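Local coordinates for chorismate mutase (Helicobacter pylori, PDB 6AL9), which probably catalyses the rearrangement of chorismate to prephenate, the committed step on the way to phenylalanine and tyrosine, at residues K29-A34 / F80-K85; S44-P49 / F86-L91. All blocks are in the same frame, centred on the assembly; numbering follows the deposited sequence.

Overall arrangement
Helix 69-93 is common to both contacts: residues 80-85 face helix 9-41 in contact 1, and the next residues, 86-91, meet the loop 44-49 in contact 2. The two centres lie about 9 Å apart, and both contacts touch the same p-hydroxybenzoic acid. Contact 1 holds its carboxylate end through Arg30 and Ser83, whereas contact 2 meets its phenol oxygen through Cys48 and places Gln87 against the neighbouring pyruvic acid. The contacts also pack directly on each other, with Arg84 NE 3.4 Å from Tyr47 CD1 and Leu31 O close to Phe86 CE2. Contact 1 is buried nearer the middle of the chain; contact 2 forms a more peripheral, partly exposed wall of the pocket.

Contact 1: residues K29-A34 / F80-K85; sequences KRLEIA and FKISRK. With PHB (p-hydroxybenzoic acid), chain E.
The Arg30 guanidinium meets Ser83 OG at its edge, in plane, and the ligand carboxylate oxygen O1' also lies near that plane. Its NH2 reaches the edge of the Phe80 ring, 3.8 Å from CE1. Phe80 O sits 3.9 Å above the centre of one face of the Arg84 guanidinium, which salt-bridges Glu52. With CG anti to the backbone N (chi1 -166°) and an extended chain beyond it, Arg30 spans from helix 9-41 to the p-hydroxybenzoic acid, where NH2 donates a bent hydrogen bond of 2.8 Å to O1'. Ser83 OG donates to the second carboxylate oxygen, O2', at 3.2 Å, so one residue from each helix holds the anion. Arg30 NE is engaged separately, in a salt bridge to Asp20 of the second subunit. This is the all-helical, dimeric AroQ-type chorismate mutase fold; the axes of segments 29-34 and 80-85 cross at -44° and approach to 10.0 Å. On the apolar flank Leu31 CD2 meets Ile82 CG2 at 4.2 Å, the side chains about perpendicular, and the same methyl approaches Ser83 CA. Ala34 CB packs against Ser83 OG at 3.6 Å. Beyond Ile82 the packing continues onto Ile71 of the second subunit.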
loop_
_atom_site.group_PDB
_atom_site.type_symbol
_atom_site.label_atom_id
_atom_site.label_comp_id
_atom_site.label_asym_id
_atom_site.label_seq_id
_atom_site.Cartn_x
_atom_site.Cartn_y
_atom_site.Cartn_z
ATOM N N LYS B 29 -9.164 -2.292 6.114
ATOM C CA LYS B 29 -10.195 -3.292 5.765
ATOM C C LYS B 29 -9.554 -4.613 5.420
ATOM O O LYS B 29 -10.126 -5.670 5.676
ATOM C CB LYS B 29 -11.023 -2.835 4.557
ATOM C CG LYS B 29 -12.165 -1.877 4.866
ATOM C CD LYS B 29 -12.184 -0.648 3.943
ATOM C CE LYS B 29 -13.580 -0.058 3.773
ATOM N NZ LYS B 29 -14.409 -0.893 2.850
ATOM N N ARG B 30 -8.359 -4.555 4.830
ATOM C CA ARG B 30 -7.657 -5.774 4.422
ATOM C C ARG B 30 -7.134 -6.532 5.621
ATOM O O ARG B 30 -7.045 -7.763 5.612
ATOM C CB ARG B 30 -6.529 -5.474 3.426
ATOM C CG ARG B 30 -5.993 -6.699 2.706
ATOM C CD ARG B 30 -4.669 -6.366 2.019
ATOM N NE ARG B 30 -4.340 -7.263 0.919
ATOM C CZ ARG B 30 -3.876 -8.499 1.075
ATOM N NH1 ARG B 30 -3.635 -8.986 2.294
ATOM N NH2 ARG B 30 -3.607 -9.251 0.016
ATOM N N LEU B 31 -6.817 -5.805 6.676
ATOM C CA LEU B 31 -6.488 -6.456 7.930
ATOM C C LEU B 31 -7.710 -7.050 8.635
ATOM O O LEU B 31 -7.604 -8.055 9.311
ATOM C CB LEU B 31 -5.784 -5.454 8.847
ATOM C CG LEU B 31 -4.446 -4.972 8.328
ATOM C CD1 LEU B 31 -3.733 -4.244 9.459
ATOM C CD2 LEU B 31 -3.645 -6.172 7.796
ATOM N N GLU B 32 -8.874 -6.426 8.500
ATOM C CA GLU B 32 -10.087 -6.984 9.107
ATOM C C GLU B 32 -10.454 -8.319 8.448
ATOM O O GLU B 32 -10.814 -9.289 9.126
ATOM C CB GLU B 32 -11.238 -5.977 9.041
ATOM C CG GLU B 32 -12.634 -6.575 9.201
ATOM C CD GLU B 32 -13.013 -6.975 10.628
ATOM O OE1 GLU B 32 -12.248 -6.660 11.587
ATOM O OE2 GLU B 32 -14.104 -7.611 10.775
ATOM N N ILE B 33 -10.328 -8.371 7.123
ATOM C CA ILE B 33 -10.521 -9.621 6.392
ATOM C C ILE B 33 -9.491 -10.662 6.764
ATOM O O ILE B 33 -9.816 -11.821 6.923
ATOM C CB ILE B 33 -10.518 -9.429 4.862
ATOM C CG1 ILE B 33 -11.703 -8.580 4.442
ATOM C CG2 ILE B 33 -10.655 -10.777 4.153
ATOM C CD1 ILE B 33 -11.606 -8.104 3.025
ATOM N N ALA B 34 -8.243 -10.247 6.901
ATOM C CA ALA B 34 -7.181 -11.161 7.297
ATOM C C ALA B 34 -7.402 -11.675 8.721
ATOM O O ALA B 34 -6.982 -12.776 9.057
ATOM C CB ALA B 34 -5.818 -10.471 7.180
ATOM N N PHE B 80 2.116 -8.134 2.622
ATOM C CA PHE B 80 2.025 -9.509 3.112
ATOM C C PHE B 80 2.726 -9.646 4.469
ATOM O O PHE B 80 2.202 -10.341 5.338
ATOM C CB PHE B 80 2.641 -10.530 2.136
ATOM C CG PHE B 80 1.916 -10.671 0.804
ATOM C CD1 PHE B 80 0.552 -10.582 0.706
ATOM C CD2 PHE B 80 2.631 -10.883 -0.346
ATOM C CE1 PHE B 80 -0.085 -10.705 -0.503
ATOM C CE2 PHE B 80 2.005 -11.012 -1.562
ATOM C CZ PHE B 80 0.645 -10.913 -1.642
ATOM N N LYS B 81 3.887 -9.003 4.648
ATOM C CA LYS B 81 4.512 -8.900 5.988
ATOM C C LYS B 81 3.591 -8.279 7.022
ATOM O O LYS B 81 3.431 -8.826 8.098
ATOM C CB LYS B 81 5.832 -8.120 5.967
ATOM C CG LYS B 81 6.973 -8.964 5.433
ATOM C CD LYS B 81 8.336 -8.320 5.616
ATOM C CE LYS B 81 9.404 -9.069 4.814
ATOM N NZ LYS B 81 10.405 -8.122 4.224
ATOM N N ILE B 82 3.013 -7.129 6.700
ATOM C CA ILE B 82 2.104 -6.498 7.621
ATOM C C ILE B 82 0.927 -7.418 7.975
ATOM O O ILE B 82 0.601 -7.608 9.135
ATOM C CB ILE B 82 1.531 -5.216 7.040
ATOM C CG1 ILE B 82 2.571 -4.097 7.085
ATOM C CG2 ILE B 82 0.292 -4.799 7.829
ATOM C CD1 ILE B 82 2.156 -2.920 6.230
ATOM N N SER B 83 0.302 -7.980 6.955
ATOM C CA SER B 83 -0.818 -8.912 7.133
ATOM C C SER B 83 -0.473 -10.177 7.933
ATOM O O SER B 83 -1.256 -10.600 8.791
ATOM C CB SER B 83 -1.388 -9.283 5.762
ATOM O OG SER B 83 -2.509 -10.139 5.882
ATOM N N ARG B 84 0.688 -10.762 7.647
ATOM C CA ARG B 84 1.169 -11.976 8.322
ATOM C C ARG B 84 1.420 -11.745 9.807
ATOM O O ARG B 84 0.926 -12.496 10.649
ATOM C CB ARG B 84 2.488 -12.456 7.701
ATOM C CG ARG B 84 2.453 -13.836 7.097
ATOM C CD ARG B 84 3.834 -14.262 6.613
ATOM N NE ARG B 84 4.002 -13.879 5.223
ATOM C CZ ARG B 84 5.002 -13.131 4.748
ATOM N NH1 ARG B 84 5.971 -12.695 5.555
ATOM N NH2 ARG B 84 5.042 -12.820 3.452
ATOM N N LYS B 85 2.231 -10.737 10.118
ATOM C CA LYS B 85 2.503 -10.366 11.509
ATOM C C LYS B 85 1.204 -10.057 12.279
ATOM O O LYS B 85 1.037 -10.458 13.432
ATOM C CB LYS B 85 3.446 -9.160 11.568
ATOM C CG LYS B 85 4.938 -9.529 11.566
ATOM C CD LYS B 85 5.835 -8.537 10.822
ATOM C CE LYS B 85 5.514 -7.083 11.197
ATOM N NZ LYS B 85 6.662 -6.127 11.129
HETATM C "C1'" PHB E . -3.397 -12.008 2.511
HETATM O "O1'" PHB E . -3.576 -11.698 1.315
HETATM O "O2'" PHB E . -4.086 -11.505 3.430
HETATM C C1 PHB E . -2.325 -13.010 2.836
HETATM C C2 PHB E . -1.700 -13.027 4.090
HETATM C C3 PHB E . -0.707 -13.967 4.371
HETATM C C4 PHB E . -0.341 -14.892 3.395
HETATM C C5 PHB E . -0.967 -14.877 2.147
HETATM C C6 PHB E . -1.955 -13.939 1.867
HETATM O O4 PHB E . 0.629 -15.812 3.643
#

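Contact 2: residues S44-P49 / F86-L91; sequences SPIYCP and FQENAL. With PHB (p-hydroxybenzoic acid), chain E; PYR (pyruvic acid), chain D.
Beside the packing of Ile46 on Gln87, the shortest polar bond runs to the ligand: Cys48 N donates to O4 of p-hydroxybenzoic acid at 2.8 Å, nearly straight at 167°. Cys48 is at the N-cap position of helix 49-61, and its backbone N-H is turned to the phenol oxygen; Glu52 of that helix also hydrogen-bonds this ligand. From helix 69-93, Gln87 NE2 donates an equally straight bond of 3.1 Å to the keto oxygen O3 of pyruvic acid, a molecule also hydrogen-bonded to Arg13 NH1 of the second subunit. The other amide atom, Gln87 OE1, lies 3.2 Å from Ile46 CG2, close packing that sets the oxygen against both this methyl and the ring of p-hydroxybenzoic acid.

Ile46 is the loop's chief contribution, and each of its branches has its own neighbour on the helix. CG2 presses on the Gln87 amide, CG1 lies against the Glu88 carboxylate, and CD1 meets Leu91 CD1 tip to tip at 3.7 Å. A bend at chi2 (-71°) folds Glu88 back alongside Ile46, the two side chains running in opposite directions. There OE2 accepts the Ile46 N-H on its syn side at 3.3 Å, a long, bent bond with the donor 33° out of the carboxylate plane. In this way the loop between helices 9-41 and 49-61 packs on helix 69-93, and together they line the ligand pocket.

The two bound molecules correspond to the ring and three-carbon portions of chorismate. The two N-H donors, one from the loop backbone and one from the helix, are consistent with a site that addresses the ring hydroxyl and the side-chain oxygen of the substrate by separate hydrogen bonds, with Ile46 supplying apolar packing between the loop and the helix.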
loop_
_atom_site.group_PDB
_atom_site.type_symbol
_atom_site.label_atom_id
_atom_site.label_comp_id
_atom_site.label_asym_id
_atom_site.label_seq_id
_atom_site.Cartn_x
_atom_site.Cartn_y
_atom_site.Cartn_z
ATOM N N SER B 44 -0.414 -23.151 12.342
ATOM C CA SER B 44 0.709 -22.924 13.244
ATOM C C SER B 44 1.479 -21.682 12.797
ATOM O O SER B 44 1.624 -20.742 13.584
ATOM C CB SER B 44 1.611 -24.157 13.334
ATOM O OG SER B 44 0.900 -25.275 13.834
ATOM N N PRO B 45 1.964 -21.673 11.530
ATOM C CA PRO B 45 2.260 -20.474 10.749
ATOM C C PRO B 45 1.146 -20.063 9.760
ATOM O O PRO B 45 0.327 -20.875 9.341
ATOM C CB PRO B 45 3.537 -20.872 9.997
ATOM C CG PRO B 45 3.355 -22.324 9.756
ATOM C CD PRO B 45 2.608 -22.865 10.943
ATOM N N ILE B 46 1.161 -18.787 9.387
ATOM C CA ILE B 46 0.108 -18.147 8.600
ATOM C C ILE B 46 0.588 -18.058 7.159
ATOM O O ILE B 46 -0.188 -17.783 6.238
ATOM C CB ILE B 46 -0.147 -16.714 9.130
ATOM C CG1 ILE B 46 -0.702 -16.759 10.550
ATOM C CG2 ILE B 46 -1.083 -15.945 8.222
ATOM C CD1 ILE B 46 -2.032 -17.472 10.664
ATOM N N TYR B 47 1.882 -18.296 6.962
ATOM C CA TYR B 47 2.509 -18.111 5.657
ATOM C C TYR B 47 1.898 -19.076 4.636
ATOM O O TYR B 47 2.080 -20.291 4.751
ATOM C CB TYR B 47 4.015 -18.345 5.795
ATOM C CG TYR B 47 4.877 -17.994 4.588
ATOM C CD1 TYR B 47 4.601 -16.903 3.772
ATOM C CD2 TYR B 47 6.016 -18.734 4.315
ATOM C CE1 TYR B 47 5.420 -16.591 2.706
ATOM C CE2 TYR B 47 6.846 -18.424 3.258
ATOM C CZ TYR B 47 6.545 -17.364 2.453
ATOM O OH TYR B 47 7.384 -17.075 1.394
ATOM N N CYS B 48 1.153 -18.526 3.669
ATOM C CA CYS B 48 0.737 -19.281 2.478
ATOM C C CYS B 48 1.371 -18.696 1.198
ATOM O O CYS B 48 0.761 -17.879 0.494
ATOM C CB CYS B 48 -0.792 -19.378 2.349
ATOM S SG CYS B 48 -1.280 -20.574 1.077
ATOM N N PRO B 49 2.606 -19.122 0.900
ATOM C CA PRO B 49 3.333 -18.657 -0.278
ATOM C C PRO B 49 2.627 -18.865 -1.641
ATOM O O PRO B 49 2.670 -17.956 -2.489
ATOM C CB PRO B 49 4.669 -19.393 -0.202
ATOM C CG PRO B 49 4.544 -20.387 0.888
ATOM C CD PRO B 49 3.451 -19.928 1.788
ATOM N N PHE B 86 0.291 -9.338 11.634
ATOM C CA PHE B 86 -0.954 -8.959 12.274
ATOM C C PHE B 86 -1.766 -10.203 12.675
ATOM O O PHE B 86 -2.244 -10.304 13.818
ATOM C CB PHE B 86 -1.755 -8.043 11.350
ATOM C CG PHE B 86 -3.171 -7.834 11.789
ATOM C CD1 PHE B 86 -3.449 -7.116 12.933
ATOM C CD2 PHE B 86 -4.221 -8.360 11.054
ATOM C CE1 PHE B 86 -4.753 -6.930 13.339
ATOM C CE2 PHE B 86 -5.527 -8.169 11.454
ATOM C CZ PHE B 86 -5.794 -7.456 12.590
ATOM N N GLN B 87 -1.892 -11.147 11.734
ATOM C CA GLN B 87 -2.618 -12.402 11.943
ATOM C C GLN B 87 -2.000 -13.238 13.074
ATOM O O GLN B 87 -2.718 -13.774 13.934
ATOM C CB GLN B 87 -2.637 -13.232 10.657
ATOM C CG GLN B 87 -3.650 -12.783 9.623
ATOM C CD GLN B 87 -3.519 -13.538 8.302
ATOM O OE1 GLN B 87 -2.626 -13.268 7.513
ATOM N NE2 GLN B 87 -4.418 -14.462 8.058
ATOM N N GLU B 88 -0.673 -13.336 13.054
ATOM C CA GLU B 88 0.087 -14.008 14.115
ATOM C C GLU B 88 -0.227 -13.418 15.467
ATOM O O GLU B 88 -0.531 -14.149 16.400
ATOM C CB GLU B 88 1.601 -13.890 13.879
ATOM C CG GLU B 88 2.093 -14.497 12.570
ATOM C CD GLU B 88 2.057 -16.021 12.536
ATOM O OE1 GLU B 88 1.653 -16.664 13.531
ATOM O OE2 GLU B 88 2.419 -16.587 11.486
ATOM N N ASN B 89 -0.128 -12.098 15.578
ATOM C CA ASN B 89 -0.354 -11.433 16.842
ATOM C C ASN B 89 -1.771 -11.600 17.279
ATOM O O ASN B 89 -2.002 -11.918 18.412
ATOM C CB ASN B 89 -0.009 -9.967 16.760
ATOM C CG ASN B 89 1.475 -9.742 16.602
ATOM O OD1 ASN B 89 2.297 -10.338 17.312
ATOM N ND2 ASN B 89 1.832 -8.885 15.663
ATOM N N ALA B 90 -2.720 -11.445 16.373
ATOM C CA ALA B 90 -4.116 -11.724 16.697
ATOM C C ALA B 90 -4.302 -13.120 17.304
ATOM O O ALA B 90 -4.963 -13.261 18.339
ATOM C CB ALA B 90 -4.993 -11.560 15.466
ATOM N N LEU B 91 -3.712 -14.141 16.677
ATOM C CA LEU B 91 -3.812 -15.524 17.168
ATOM C C LEU B 91 -3.106 -15.771 18.509
ATOM O O LEU B 91 -3.522 -16.645 19.287
ATOM C CB LEU B 91 -3.266 -16.518 16.136
ATOM C CG LEU B 91 -4.090 -16.819 14.887
ATOM C CD1 LEU B 91 -3.414 -17.907 14.079
ATOM C CD2 LEU B 91 -5.521 -17.208 15.226
HETATM C "C1'" PHB E . -3.397 -12.008 2.511
HETATM O "O1'" PHB E . -3.576 -11.698 1.315
HETATM O "O2'" PHB E . -4.086 -11.505 3.430
HETATM C C1 PHB E . -2.325 -13.010 2.836
HETATM C C2 PHB E . -1.700 -13.027 4.090
HETATM C C3 PHB E . -0.707 -13.967 4.371
HETATM C C4 PHB E . -0.341 -14.892 3.395
HETATM C C5 PHB E . -0.967 -14.877 2.147
HETATM C C6 PHB E . -1.955 -13.939 1.867
HETATM O O4 PHB E . 0.629 -15.812 3.643
HETATM C C PYR D . -4.718 -16.438 3.289
HETATM O O PYR D . -4.048 -17.490 3.163
HETATM O OXT PYR D . -5.603 -16.154 2.446
HETATM C CA PYR D . -4.444 -15.556 4.441
HETATM O O3 PYR D . -3.815 -15.983 5.403
HETATM C CB PYR D . -4.939 -14.139 4.442
#